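Local coordinates for protein group II chitinase (Ostrinia furnacalis, PDB 6JAW) that probably hydrolyses internal linkages of chitin as a family 18 endochitinase, here represented by one glycoside hydrolase domain of a much longer chitin-binding protein, at residues G84-S89 / W133-S138; V195-Y200 / N228-Y233; P249-S254 / K282-Y287; I327-V332 / I368-L373. All blocks are in the same frame, centred on the assembly; numbering follows the deposited sequence.

Followed from the N terminus, the four contacts close one after another, with no nesting or crossing. Contact 1 joins the loop after strand 78-84 to the loop after strand 122-126, and contact 2 ties the loop after strand 192-195 back onto helix 227-236. Contact 3 pairs strand 244-257 with strand 284-286. Contact 4 packs helix 325-337 against helix 363-373 and lies across the chain's centre from contact 1. The bound ligand BBO touches contacts 1, 2 and 3. Asp-199 of contact 2 bonds to Tyr-251 and Gln-253 of contact 3, while Met-250 of contact 3 packs onto Ile-328 and Ile-368 of contact 4.

Contact 1: G84-S89 / W133-S138; sequences GGWNDS and WQVDCS. With BBO (2-[3-(morpholin-4-yl)propyl]-1H-benzo[de]isoquinoline-1,3(2H)-dione), chain B.
Ser-89 and Gln-134 bring the two backbones together, their CA atoms 6.4 Å apart, where a loop of irregular, partly helical conformation meets a type I' beta turn running from Trp-133 to Asp-136. The side chain of Gln-134 carries the contact. It runs, extended beyond CG, beneath the indole of Trp-86, with its amide plane stacked only 14° from the ring plane. Gln-134 CG lies 3.8 Å from the centroid of the six-membered ring of Trp-86, almost on the ring normal, in a CH-pi contact. Further along, the amide donates from NE2 to the backbone O of Trp-86 (2.9 Å). Stacking and this near-in-plane bond (acceptor 11° out of the amide plane) hold the amide flat. The same carbonyl accepts Ser-89 N from the other face of its plane, so two donors grip it. Both loops follow barrel strands of the TIM-barrel domain, and the second one comes just after the family 18 signature sequence that ends at Glu-128. Ser-89 OG links these elements: it donates to Gly-85 O and is itself bonded to the backbone of Glu-128. On the indole face opposite Gln-134 lie both the propyl linker of BBO (C14 to Trp-86 CE3, 3.6 Å) and its aromatic system (C07 to Trp-86 CZ2, 3.7 Å). Trp-86 holds its CG opposite its own backbone N (chi1 179°), which sends the indole out between Gln-134 and BBO. Val-135 touches the ring at its edge, CG2 lying 3.8 Å from Trp-86 CZ3. Trp-133 turns its ring away, NE1 bonded to Asp-144, and only its CB approaches Ser-89 O.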
# COMPACT_ATOMS: atom_id res chain seq x y z
N GLY A 84 5.90 2.04 -10.67
CA GLY A 84 5.51 0.65 -10.77
C GLY A 84 4.07 0.41 -10.39
O GLY A 84 3.15 0.94 -11.03
N GLY A 85 3.85 -0.36 -9.34
CA GLY A 85 2.52 -0.78 -8.98
C GLY A 85 2.18 -2.14 -9.56
O GLY A 85 2.90 -2.70 -10.39
N TRP A 86 1.05 -2.68 -9.09
CA TRP A 86 0.65 -4.03 -9.47
C TRP A 86 0.54 -4.18 -10.98
O TRP A 86 1.15 -5.08 -11.57
CB TRP A 86 -0.68 -4.37 -8.80
CG TRP A 86 -1.18 -5.73 -9.15
CD1 TRP A 86 -2.14 -6.04 -10.06
CD2 TRP A 86 -0.72 -6.97 -8.61
NE1 TRP A 86 -2.32 -7.40 -10.11
CE2 TRP A 86 -1.46 -8.00 -9.23
CE3 TRP A 86 0.24 -7.31 -7.65
CZ2 TRP A 86 -1.26 -9.34 -8.93
CZ3 TRP A 86 0.43 -8.65 -7.35
CH2 TRP A 86 -0.32 -9.65 -7.98
N ASN A 87 -0.25 -3.31 -11.63
CA ASN A 87 -0.50 -3.48 -13.06
C ASN A 87 0.78 -3.36 -13.88
O ASN A 87 1.00 -4.13 -14.82
CB ASN A 87 -1.53 -2.46 -13.54
CG ASN A 87 -2.91 -2.74 -13.00
OD1 ASN A 87 -3.25 -3.89 -12.70
ND2 ASN A 87 -3.72 -1.70 -12.86
N ASP A 88 1.63 -2.39 -13.55
CA ASP A 88 2.88 -2.22 -14.28
C ASP A 88 3.87 -3.36 -14.06
O ASP A 88 4.86 -3.45 -14.79
CB ASP A 88 3.53 -0.89 -13.91
CG ASP A 88 4.37 -0.33 -15.04
OD1 ASP A 88 3.89 -0.36 -16.19
OD2 ASP A 88 5.49 0.15 -14.77
N SER A 89 3.64 -4.22 -13.07
CA SER A 89 4.56 -5.30 -12.74
C SER A 89 4.22 -6.61 -13.43
O SER A 89 4.78 -7.65 -13.07
CB SER A 89 4.60 -5.51 -11.22
OG SER A 89 4.99 -4.34 -10.52
N TRP A 133 7.30 -12.04 -9.98
CA TRP A 133 6.47 -11.09 -10.70
C TRP A 133 5.00 -11.36 -10.39
O TRP A 133 4.50 -12.46 -10.63
CB TRP A 133 6.70 -11.18 -12.21
CG TRP A 133 8.13 -11.12 -12.63
CD1 TRP A 133 9.19 -10.69 -11.88
CD2 TRP A 133 8.65 -11.51 -13.89
NE1 TRP A 133 10.35 -10.80 -12.62
CE2 TRP A 133 10.05 -11.30 -13.85
CE3 TRP A 133 8.08 -12.02 -15.07
CZ2 TRP A 133 10.87 -11.58 -14.93
CZ3 TRP A 133 8.91 -12.30 -16.14
CH2 TRP A 133 10.29 -12.08 -16.06
N GLN A 134 4.33 -10.34 -9.85
CA GLN A 134 2.95 -10.48 -9.39
C GLN A 134 2.77 -11.74 -8.55
O GLN A 134 1.82 -12.50 -8.72
CB GLN A 134 1.97 -10.45 -10.57
CG GLN A 134 1.86 -9.07 -11.19
CD GLN A 134 0.74 -8.95 -12.19
OE1 GLN A 134 0.34 -9.93 -12.81
NE2 GLN A 134 0.22 -7.73 -12.35
N VAL A 135 3.73 -11.97 -7.64
CA VAL A 135 3.70 -13.02 -6.62
C VAL A 135 3.83 -14.41 -7.24
O VAL A 135 3.49 -15.42 -6.62
CB VAL A 135 2.43 -12.90 -5.74
CG1 VAL A 135 2.57 -13.71 -4.45
CG2 VAL A 135 2.15 -11.44 -5.38
N ASP A 136 4.34 -14.48 -8.47
CA ASP A 136 4.60 -15.77 -9.13
C ASP A 136 6.11 -15.99 -9.16
O ASP A 136 6.80 -15.53 -10.07
CB ASP A 136 4.00 -15.80 -10.53
CG ASP A 136 3.93 -17.20 -11.10
OD1 ASP A 136 4.73 -18.07 -10.69
OD2 ASP A 136 3.07 -17.44 -11.97
N CYS A 137 6.62 -16.73 -8.17
CA CYS A 137 8.07 -16.86 -8.02
C CYS A 137 8.71 -17.74 -9.08
O CYS A 137 9.94 -17.79 -9.16
CB CYS A 137 8.39 -17.39 -6.62
SG CYS A 137 7.94 -16.23 -5.29
N SER A 138 7.92 -18.42 -9.92
CA SER A 138 8.50 -19.18 -11.02
C SER A 138 8.81 -18.31 -12.24
O SER A 138 9.45 -18.80 -13.18
CB SER A 138 7.55 -20.30 -11.44
OG SER A 138 6.38 -19.76 -12.04
C10 BBO B . -1.79 -12.28 -5.03
C13 BBO B . -3.45 -7.59 -4.77
C15 BBO B . -2.98 -5.19 -5.35
C17 BBO B . -4.06 -2.45 -3.16
C01 BBO B . -1.78 -13.54 -5.62
C02 BBO B . -2.60 -13.81 -6.72
C03 BBO B . -3.43 -12.81 -7.24
C04 BBO B . -4.26 -13.04 -8.35
C05 BBO B . -5.08 -12.00 -8.82
C06 BBO B . -5.07 -10.75 -8.23
C07 BBO B . -4.26 -10.54 -7.16
C08 BBO B . -3.43 -11.56 -6.65
C09 BBO B . -2.61 -11.30 -5.54
C11 BBO B . -2.61 -9.92 -4.89
C12 BBO B . -4.26 -9.17 -6.51
C14 BBO B . -2.39 -6.60 -5.25
C16 BBO B . -3.05 -3.47 -3.70
C18 BBO B . -5.48 -3.28 -4.86
C19 BBO B . -5.09 -4.66 -4.34
N01 BBO B . -3.43 -8.90 -5.40
N02 BBO B . -3.64 -4.75 -4.12
O01 BBO B . -1.79 -9.67 -3.80
O02 BBO B . -5.09 -8.17 -7.03
O03 BBO B . -5.26 -2.32 -3.88

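Contact 2: V195-Y200 / N228-Y233; sequences VMTYDY and NYTIHY. With NAG (2-acetamido-2-deoxy-beta-D-glucopyranose), chain C; BBO (2-[3-(morpholin-4-yl)propyl]-1H-benzo[de]isoquinoline-1,3(2H)-dione), chain B.
Val-195 and Thr-230 provide the closest apolar touch between the chain leaving strand 192-195 and helix 227-236: Val-195 CG1 is 3.5 Å from Thr-230 CG2, tighter than usual for two methyls, the side chains sliding past each other in opposite directions. Thr-197 adds its CG2, 3.8 Å from Thr-230 CG2. The same methyl of Thr-197 lies 3.9 Å from CD1 of Ile-231, whose bent side chain brings that methyl back to the loop. One hydrogen bond makes up the polar contact between the segments. Tyr-200 OH donates to Thr-230 OG1 (2.7 Å), the threonine oxygen lying in the plane of the phenol at its edge. Thr-230 OG1 is bonded in turn to the carbonyl of Pro-172, while Thr-197 OG1 is tied to Gly-247 O. Two consecutive inverse gamma turns, centred on Met-196 and Thr-197, kink the chain; this sequence matches the MxYD motif of family 18 chitinases. Asp-199, at the end of that motif, faces BBO with OD2 toward N02, at a modelled distance too short to be taken literally. A covalent attachment marks the far side of the helix: Asn-228 ND2 carries the N-linked NAG, and His-232 ND1 donates to Asn-228 O (2.9 Å). Within the buried interface, Thr-230 thus serves both kinds of chemistry, its methyl packing against the loop while its hydroxyl passes a hydrogen bond from Tyr-200 on to Pro-172.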
# COMPACT_ATOMS: atom_id res chain seq x y z
N VAL A 195 6.12 -1.66 4.13
CA VAL A 195 5.74 -3.06 4.06
C VAL A 195 4.24 -3.13 3.81
O VAL A 195 3.44 -2.63 4.61
CB VAL A 195 6.13 -3.81 5.33
CG1 VAL A 195 5.81 -5.27 5.17
CG2 VAL A 195 7.62 -3.61 5.61
N MET A 196 3.85 -3.75 2.70
CA MET A 196 2.45 -3.79 2.29
C MET A 196 1.75 -4.94 3.02
O MET A 196 1.38 -5.97 2.44
CB MET A 196 2.35 -3.93 0.78
CG MET A 196 2.76 -2.67 0.05
SD MET A 196 2.71 -2.82 -1.74
CE MET A 196 4.18 -3.78 -2.02
N THR A 197 1.56 -4.73 4.33
CA THR A 197 0.94 -5.72 5.21
C THR A 197 -0.57 -5.76 4.99
O THR A 197 -1.37 -5.47 5.88
CB THR A 197 1.28 -5.42 6.67
OG1 THR A 197 1.23 -4.00 6.88
CG2 THR A 197 2.69 -5.92 7.03
N TYR A 198 -0.96 -6.12 3.77
CA TYR A 198 -2.36 -6.30 3.40
C TYR A 198 -2.39 -7.16 2.15
O TYR A 198 -1.35 -7.53 1.60
CB TYR A 198 -3.08 -4.96 3.19
CG TYR A 198 -2.31 -3.94 2.39
CD1 TYR A 198 -2.18 -4.05 1.01
CD2 TYR A 198 -1.71 -2.86 3.02
CE1 TYR A 198 -1.47 -3.12 0.28
CE2 TYR A 198 -1.01 -1.91 2.30
CZ TYR A 198 -0.88 -2.04 0.94
OH TYR A 198 -0.18 -1.10 0.22
N ASP A 199 -3.61 -7.50 1.71
CA ASP A 199 -3.83 -8.47 0.65
C ASP A 199 -3.20 -9.82 0.97
O ASP A 199 -2.72 -10.53 0.08
CB ASP A 199 -3.31 -7.96 -0.70
CG ASP A 199 -4.11 -6.80 -1.22
OD1 ASP A 199 -5.24 -6.57 -0.73
OD2 ASP A 199 -3.60 -6.10 -2.11
N TYR A 200 -3.17 -10.19 2.25
CA TYR A 200 -2.80 -11.55 2.60
C TYR A 200 -3.79 -12.55 2.02
O TYR A 200 -3.43 -13.70 1.74
CB TYR A 200 -2.73 -11.72 4.11
CG TYR A 200 -1.56 -11.03 4.75
CD1 TYR A 200 -0.30 -11.62 4.76
CD2 TYR A 200 -1.71 -9.79 5.36
CE1 TYR A 200 0.77 -10.99 5.36
CE2 TYR A 200 -0.65 -9.16 5.97
CZ TYR A 200 0.59 -9.76 5.97
OH TYR A 200 1.66 -9.14 6.57
N ASN A 228 2.09 -9.34 12.04
CA ASN A 228 3.05 -9.51 13.12
C ASN A 228 4.25 -10.33 12.65
O ASN A 228 5.40 -9.96 12.90
CB ASN A 228 2.38 -10.17 14.32
CG ASN A 228 3.35 -10.42 15.44
OD1 ASN A 228 4.00 -9.49 15.92
ND2 ASN A 228 3.48 -11.67 15.86
N TYR A 229 4.00 -11.45 11.96
CA TYR A 229 5.11 -12.23 11.41
C TYR A 229 5.89 -11.41 10.38
O TYR A 229 7.12 -11.37 10.40
CB TYR A 229 4.59 -13.52 10.78
CG TYR A 229 5.70 -14.42 10.29
CD1 TYR A 229 6.35 -14.17 9.08
CD2 TYR A 229 6.14 -15.50 11.05
CE1 TYR A 229 7.38 -14.97 8.64
CE2 TYR A 229 7.17 -16.31 10.61
CZ TYR A 229 7.78 -16.03 9.40
OH TYR A 229 8.80 -16.82 8.95
N THR A 230 5.17 -10.76 9.47
CA THR A 230 5.82 -10.05 8.37
C THR A 230 6.78 -8.99 8.90
O THR A 230 7.93 -8.90 8.45
CB THR A 230 4.77 -9.40 7.48
OG1 THR A 230 4.07 -10.42 6.75
CG2 THR A 230 5.43 -8.45 6.52
N ILE A 231 6.32 -8.16 9.83
CA ILE A 231 7.15 -7.07 10.34
C ILE A 231 8.36 -7.64 11.06
O ILE A 231 9.50 -7.18 10.88
CB ILE A 231 6.33 -6.15 11.25
CG1 ILE A 231 5.19 -5.48 10.46
CG2 ILE A 231 7.22 -5.11 11.89
CD1 ILE A 231 5.66 -4.65 9.28
N HIS A 232 8.15 -8.66 11.90
CA HIS A 232 9.28 -9.26 12.61
C HIS A 232 10.24 -9.93 11.64
O HIS A 232 11.46 -9.93 11.87
CB HIS A 232 8.77 -10.25 13.65
CG HIS A 232 8.33 -9.60 14.93
ND1 HIS A 232 7.00 -9.39 15.24
CD2 HIS A 232 9.04 -9.08 15.95
CE1 HIS A 232 6.92 -8.78 16.41
NE2 HIS A 232 8.14 -8.58 16.86
N TYR A 233 9.72 -10.49 10.54
CA TYR A 233 10.60 -11.12 9.57
C TYR A 233 11.48 -10.09 8.87
O TYR A 233 12.68 -10.32 8.69
CB TYR A 233 9.77 -11.91 8.56
CG TYR A 233 10.61 -12.87 7.74
CD1 TYR A 233 11.28 -13.91 8.35
CD2 TYR A 233 10.73 -12.72 6.37
CE1 TYR A 233 12.05 -14.79 7.62
CE2 TYR A 233 11.49 -13.60 5.62
CZ TYR A 233 12.15 -14.63 6.25
OH TYR A 233 12.91 -15.51 5.52
C1 NAG C . 4.43 -12.04 16.89
C2 NAG C . 3.81 -13.02 17.91
C3 NAG C . 4.89 -13.61 18.82
C4 NAG C . 6.06 -14.17 18.02
C5 NAG C . 6.60 -13.10 17.09
C6 NAG C . 7.72 -13.60 16.21
C7 NAG C . 1.52 -12.74 18.75
C8 NAG C . 0.63 -11.94 19.65
N2 NAG C . 2.80 -12.35 18.70
O3 NAG C . 4.29 -14.64 19.60
O4 NAG C . 7.09 -14.60 18.90
O5 NAG C . 5.54 -12.67 16.21
O6 NAG C . 7.27 -13.99 14.92
O7 NAG C . 1.11 -13.70 18.10
C10 BBO B . -1.79 -12.28 -5.03
C13 BBO B . -3.45 -7.59 -4.77
C15 BBO B . -2.98 -5.19 -5.35
C17 BBO B . -4.06 -2.45 -3.16
C01 BBO B . -1.78 -13.54 -5.62
C02 BBO B . -2.60 -13.81 -6.72
C03 BBO B . -3.43 -12.81 -7.24
C04 BBO B . -4.26 -13.04 -8.35
C05 BBO B . -5.08 -12.00 -8.82
C06 BBO B . -5.07 -10.75 -8.23
C07 BBO B . -4.26 -10.54 -7.16
C08 BBO B . -3.43 -11.56 -6.65
C09 BBO B . -2.61 -11.30 -5.54
C11 BBO B . -2.61 -9.92 -4.89
C12 BBO B . -4.26 -9.17 -6.51
C14 BBO B . -2.39 -6.60 -5.25
C16 BBO B . -3.05 -3.47 -3.70
C18 BBO B . -5.48 -3.28 -4.86
C19 BBO B . -5.09 -4.66 -4.34
N01 BBO B . -3.43 -8.90 -5.40
N02 BBO B . -3.64 -4.75 -4.12
O01 BBO B . -1.79 -9.67 -3.80
O02 BBO B . -5.09 -8.17 -7.03
O03 BBO B . -5.26 -2.32 -3.88

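Contact 3: P249-S254 / K282-Y287; sequences PMYGQS and KGFLAY. With BBO (2-[3-(morpholin-4-yl)propyl]-1H-benzo[de]isoquinoline-1,3(2H)-dione), chain B.
Gly-252 and Leu-285 form the tight centre of an antiparallel pairing whose strand axes lie 4.6 Å apart. Their backbones bond reciprocally: Gly-252 N to Leu-285 O at 2.7 Å, and Leu-285 N to Gly-252 O at 3.0 Å. Beside this pair the rings of Tyr-251 and Phe-284 run near parallel (23°) but slid apart, so that CE2 of Phe-284 lies over the Tyr-251 ring, 3.3 Å from Tyr-251 CD2. Past the strand, Tyr-287 N reaches Met-250 O where helix 287-296 begins. The other end meets water. Ser-254 N meets Gly-283 O (3.0 Å) from far above the carbonyl plane, and a water bridges Ser-254 OG to Phe-284 O. Lys-282 is exposed. Strand 244-257 runs on past the barrel, and 284-286 pairs with this extension, consistent with the alpha+beta insertion of many family 18 chitinases. Gln-253 bends at chi2 (-80°), bringing OE1 within 3.0 Å of Gly-283 O, two acceptors that cannot bond, while its NE2 is bonded to Asp-199. Tyr-251 OH also bonds to Asp-199 and lies beside BBO. By placing Tyr-251 and Gln-253 on the carboxylate of Asp-199 beside BBO, the strand probably fixes that group's orientation.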
# COMPACT_ATOMS: atom_id res chain seq x y z
N PRO A 249 -4.72 -1.15 5.12
CA PRO A 249 -5.62 -1.00 3.97
C PRO A 249 -6.84 -0.15 4.31
O PRO A 249 -7.48 -0.31 5.35
CB PRO A 249 -6.03 -2.45 3.66
CG PRO A 249 -5.98 -3.13 5.00
CD PRO A 249 -4.87 -2.46 5.78
N MET A 250 -7.16 0.78 3.40
CA MET A 250 -8.38 1.57 3.48
C MET A 250 -9.50 0.96 2.66
O MET A 250 -10.42 1.67 2.23
CB MET A 250 -8.11 3.01 3.00
CG MET A 250 -6.92 3.70 3.65
SD MET A 250 -7.25 4.26 5.32
CE MET A 250 -6.48 2.95 6.26
N TYR A 251 -9.43 -0.35 2.43
CA TYR A 251 -10.35 -1.03 1.53
C TYR A 251 -10.52 -2.45 2.05
O TYR A 251 -9.82 -2.90 2.95
CB TYR A 251 -9.82 -1.06 0.10
CG TYR A 251 -8.54 -1.86 -0.02
CD1 TYR A 251 -7.31 -1.27 0.22
CD2 TYR A 251 -8.57 -3.22 -0.33
CE1 TYR A 251 -6.14 -2.01 0.14
CE2 TYR A 251 -7.41 -3.96 -0.42
CZ TYR A 251 -6.20 -3.34 -0.18
OH TYR A 251 -5.03 -4.06 -0.26
N GLY A 252 -11.45 -3.17 1.43
CA GLY A 252 -11.70 -4.54 1.78
C GLY A 252 -11.58 -5.44 0.56
O GLY A 252 -11.75 -4.99 -0.57
N GLN A 253 -11.25 -6.70 0.81
CA GLN A 253 -11.28 -7.72 -0.23
C GLN A 253 -12.64 -8.40 -0.15
O GLN A 253 -13.06 -8.83 0.92
CB GLN A 253 -10.15 -8.74 -0.06
CG GLN A 253 -8.76 -8.20 -0.38
CD GLN A 253 -8.45 -8.16 -1.87
OE1 GLN A 253 -9.18 -8.74 -2.69
NE2 GLN A 253 -7.37 -7.48 -2.24
N SER A 254 -13.32 -8.47 -1.28
CA SER A 254 -14.68 -8.97 -1.32
C SER A 254 -14.72 -10.30 -2.05
O SER A 254 -13.86 -10.61 -2.88
CB SER A 254 -15.63 -7.97 -1.98
OG SER A 254 -15.29 -7.80 -3.35
N LYS A 282 -14.09 -5.89 -9.30
CA LYS A 282 -14.52 -7.12 -8.66
C LYS A 282 -13.47 -7.58 -7.66
O LYS A 282 -12.28 -7.57 -7.95
CB LYS A 282 -14.77 -8.19 -9.72
CG LYS A 282 -14.94 -9.60 -9.18
CD LYS A 282 -15.38 -10.55 -10.29
CE LYS A 282 -16.78 -10.21 -10.79
NZ LYS A 282 -17.84 -10.56 -9.80
N GLY A 283 -13.92 -7.97 -6.47
CA GLY A 283 -13.02 -8.38 -5.42
C GLY A 283 -12.52 -7.28 -4.52
O GLY A 283 -11.73 -7.55 -3.60
N PHE A 284 -12.97 -6.04 -4.72
CA PHE A 284 -12.42 -4.88 -4.04
C PHE A 284 -13.55 -3.94 -3.67
O PHE A 284 -14.46 -3.71 -4.47
CB PHE A 284 -11.40 -4.19 -4.96
CG PHE A 284 -10.78 -2.94 -4.40
CD1 PHE A 284 -11.42 -1.71 -4.54
CD2 PHE A 284 -9.55 -2.98 -3.78
CE1 PHE A 284 -10.84 -0.56 -4.05
CE2 PHE A 284 -8.97 -1.83 -3.29
CZ PHE A 284 -9.61 -0.62 -3.42
N LEU A 285 -13.50 -3.39 -2.45
CA LEU A 285 -14.45 -2.36 -2.04
C LEU A 285 -13.73 -1.32 -1.21
O LEU A 285 -12.99 -1.67 -0.28
CB LEU A 285 -15.61 -2.93 -1.23
CG LEU A 285 -16.61 -3.84 -1.95
CD1 LEU A 285 -17.54 -4.50 -0.94
CD2 LEU A 285 -17.41 -3.04 -2.98
N ALA A 286 -13.96 -0.04 -1.51
CA ALA A 286 -13.42 1.00 -0.65
C ALA A 286 -14.09 0.94 0.72
O ALA A 286 -15.20 0.41 0.87
CB ALA A 286 -13.63 2.38 -1.27
N TYR A 287 -13.41 1.48 1.72
CA TYR A 287 -14.00 1.55 3.04
C TYR A 287 -15.32 2.30 3.02
O TYR A 287 -16.27 1.92 3.72
CB TYR A 287 -13.03 2.20 4.02
CG TYR A 287 -13.62 2.28 5.40
CD1 TYR A 287 -13.76 1.14 6.17
CD2 TYR A 287 -14.05 3.49 5.92
CE1 TYR A 287 -14.31 1.20 7.43
CE2 TYR A 287 -14.60 3.56 7.18
CZ TYR A 287 -14.71 2.42 7.94
OH TYR A 287 -15.28 2.48 9.19
C10 BBO B . -1.79 -12.28 -5.03
C13 BBO B . -3.45 -7.59 -4.77
C15 BBO B . -2.98 -5.19 -5.35
C17 BBO B . -4.06 -2.45 -3.16
C01 BBO B . -1.78 -13.54 -5.62
C02 BBO B . -2.60 -13.81 -6.72
C03 BBO B . -3.43 -12.81 -7.24
C04 BBO B . -4.26 -13.04 -8.35
C05 BBO B . -5.08 -12.00 -8.82
C06 BBO B . -5.07 -10.75 -8.23
C07 BBO B . -4.26 -10.54 -7.16
C08 BBO B . -3.43 -11.56 -6.65
C09 BBO B . -2.61 -11.30 -5.54
C11 BBO B . -2.61 -9.92 -4.89
C12 BBO B . -4.26 -9.17 -6.51
C14 BBO B . -2.39 -6.60 -5.25
C16 BBO B . -3.05 -3.47 -3.70
C18 BBO B . -5.48 -3.28 -4.86
C19 BBO B . -5.09 -4.66 -4.34
N01 BBO B . -3.43 -8.90 -5.40
N02 BBO B . -3.64 -4.75 -4.12
O01 BBO B . -1.79 -9.67 -3.80
O02 BBO B . -5.09 -8.17 -7.03
O03 BBO B . -5.26 -2.32 -3.88
O HOH W 1 -16.08 -5.91 -4.94

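Contact 4: I327-V332 / I368-L373; sequences IIKKKV and IKTELL
Glu-371 meets Lys-329 through the one flat side-chain group of this contact, its carboxylate; no aromatic ring takes part. OE2 faces the aliphatic run of Lys-329, with CG and CD each 3.9 Å away, and makes a long salt bridge to its NZ (3.8 Å). The other oxygen, OE1, receives a weak bond from Asn-333, and Lys-329 NZ is also weakly bonded to Ala-367 O. The bend at chi2 (55°) turns the carboxylate across toward Lys-329. Next to this charged pair the contact is hydrocarbon. Val-332 fits among Ile-368, Glu-371 and Leu-372: its CG1 touches both CB of Glu-371 and CD2 of Leu-372 at 3.6 Å, and its CG2 packs against CG2 of Ile-368. One turn back, Ile-328 CG2 presses to 3.4 Å from Ile-368 CG1, closer than carbons usually come. The helix axes lie 9.0 Å apart at a crossing angle of -36°. Both helices pack on the outside of the TIM barrel, Ile-328 reaching Met-250 of strand 244-257 and Ile-368 reaching Leu-9 of strand 8-14. With no hydrogen bond crossing between the two segments and the ion pair this long, branched aliphatic packing probably supplies most of the cohesion, and the charges a lesser share.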
# COMPACT_ATOMS: atom_id res chain seq x y z
N ILE A 327 -9.67 -2.03 14.95
CA ILE A 327 -8.46 -2.80 14.65
C ILE A 327 -7.34 -1.87 14.20
O ILE A 327 -6.15 -2.17 14.40
CB ILE A 327 -8.75 -3.89 13.59
CG1 ILE A 327 -7.60 -4.90 13.55
CG2 ILE A 327 -8.94 -3.27 12.21
CD1 ILE A 327 -7.44 -5.73 14.82
N ILE A 328 -7.68 -0.73 13.60
CA ILE A 328 -6.65 0.20 13.17
C ILE A 328 -5.92 0.79 14.37
O ILE A 328 -4.70 0.94 14.36
CB ILE A 328 -7.27 1.29 12.27
CG1 ILE A 328 -7.33 0.80 10.82
CG2 ILE A 328 -6.51 2.59 12.41
CD1 ILE A 328 -7.71 1.87 9.84
N LYS A 329 -6.66 1.10 15.44
CA LYS A 329 -6.00 1.58 16.64
C LYS A 329 -5.11 0.49 17.25
O LYS A 329 -4.03 0.78 17.76
CB LYS A 329 -7.03 2.08 17.65
CG LYS A 329 -7.66 3.39 17.20
CD LYS A 329 -8.69 3.91 18.17
CE LYS A 329 -9.19 5.29 17.73
NZ LYS A 329 -8.05 6.21 17.36
N LYS A 330 -5.56 -0.77 17.17
CA LYS A 330 -4.71 -1.87 17.61
C LYS A 330 -3.45 -1.96 16.76
O LYS A 330 -2.35 -2.20 17.29
CB LYS A 330 -5.50 -3.18 17.55
CG LYS A 330 -4.81 -4.37 18.17
CD LYS A 330 -5.08 -4.45 19.66
CE LYS A 330 -4.43 -5.68 20.28
NZ LYS A 330 -4.91 -6.95 19.66
N LYS A 331 -3.57 -1.77 15.45
CA LYS A 331 -2.40 -1.85 14.59
C LYS A 331 -1.43 -0.71 14.86
O LYS A 331 -0.21 -0.91 14.85
CB LYS A 331 -2.83 -1.86 13.13
CG LYS A 331 -3.44 -3.18 12.70
CD LYS A 331 -3.87 -3.15 11.24
CE LYS A 331 -4.35 -4.52 10.78
NZ LYS A 331 -4.56 -4.59 9.31
N VAL A 332 -1.95 0.50 15.10
CA VAL A 332 -1.06 1.62 15.39
C VAL A 332 -0.38 1.43 16.73
O VAL A 332 0.81 1.75 16.90
CB VAL A 332 -1.83 2.95 15.31
CG1 VAL A 332 -0.94 4.10 15.73
CG2 VAL A 332 -2.34 3.18 13.89
N ILE A 368 -5.78 6.62 12.81
CA ILE A 368 -4.34 6.38 12.79
C ILE A 368 -3.61 7.56 13.39
O ILE A 368 -2.75 7.41 14.26
CB ILE A 368 -3.85 6.09 11.36
CG1 ILE A 368 -4.36 4.73 10.89
CG2 ILE A 368 -2.33 6.14 11.31
CD1 ILE A 368 -4.29 4.53 9.41
N LYS A 369 -3.94 8.77 12.92
CA LYS A 369 -3.25 9.97 13.38
C LYS A 369 -3.42 10.14 14.88
O LYS A 369 -2.46 10.41 15.60
CB LYS A 369 -3.79 11.19 12.63
CG LYS A 369 -3.39 12.52 13.26
CD LYS A 369 -4.03 13.70 12.53
CE LYS A 369 -3.64 15.03 13.18
NZ LYS A 369 -4.23 16.17 12.43
N THR A 370 -4.65 9.99 15.36
CA THR A 370 -4.92 10.17 16.78
C THR A 370 -4.13 9.18 17.62
O THR A 370 -3.55 9.56 18.65
CB THR A 370 -6.42 10.02 17.04
OG1 THR A 370 -7.10 11.10 16.40
CG2 THR A 370 -6.72 10.02 18.54
N GLU A 371 -4.09 7.92 17.20
CA GLU A 371 -3.35 6.92 17.97
C GLU A 371 -1.84 7.15 17.88
O GLU A 371 -1.13 6.93 18.87
CB GLU A 371 -3.74 5.52 17.49
CG GLU A 371 -3.48 4.43 18.52
CD GLU A 371 -4.16 4.72 19.85
OE1 GLU A 371 -3.48 4.63 20.90
OE2 GLU A 371 -5.37 5.06 19.85
N LEU A 372 -1.34 7.61 16.73
CA LEU A 372 0.09 7.89 16.61
C LEU A 372 0.51 9.03 17.54
O LEU A 372 1.63 9.02 18.08
CB LEU A 372 0.45 8.25 15.17
CG LEU A 372 0.67 7.09 14.20
CD1 LEU A 372 0.93 7.60 12.78
CD2 LEU A 372 1.82 6.20 14.68
N LEU A 373 -0.36 10.02 17.73
CA LEU A 373 -0.06 11.17 18.56
C LEU A 373 -0.38 10.94 20.04
O LEU A 373 -0.02 11.77 20.87
CB LEU A 373 -0.82 12.40 18.06
CG LEU A 373 -0.40 12.86 16.66
CD1 LEU A 373 -1.24 14.04 16.20
CD2 LEU A 373 1.08 13.19 16.64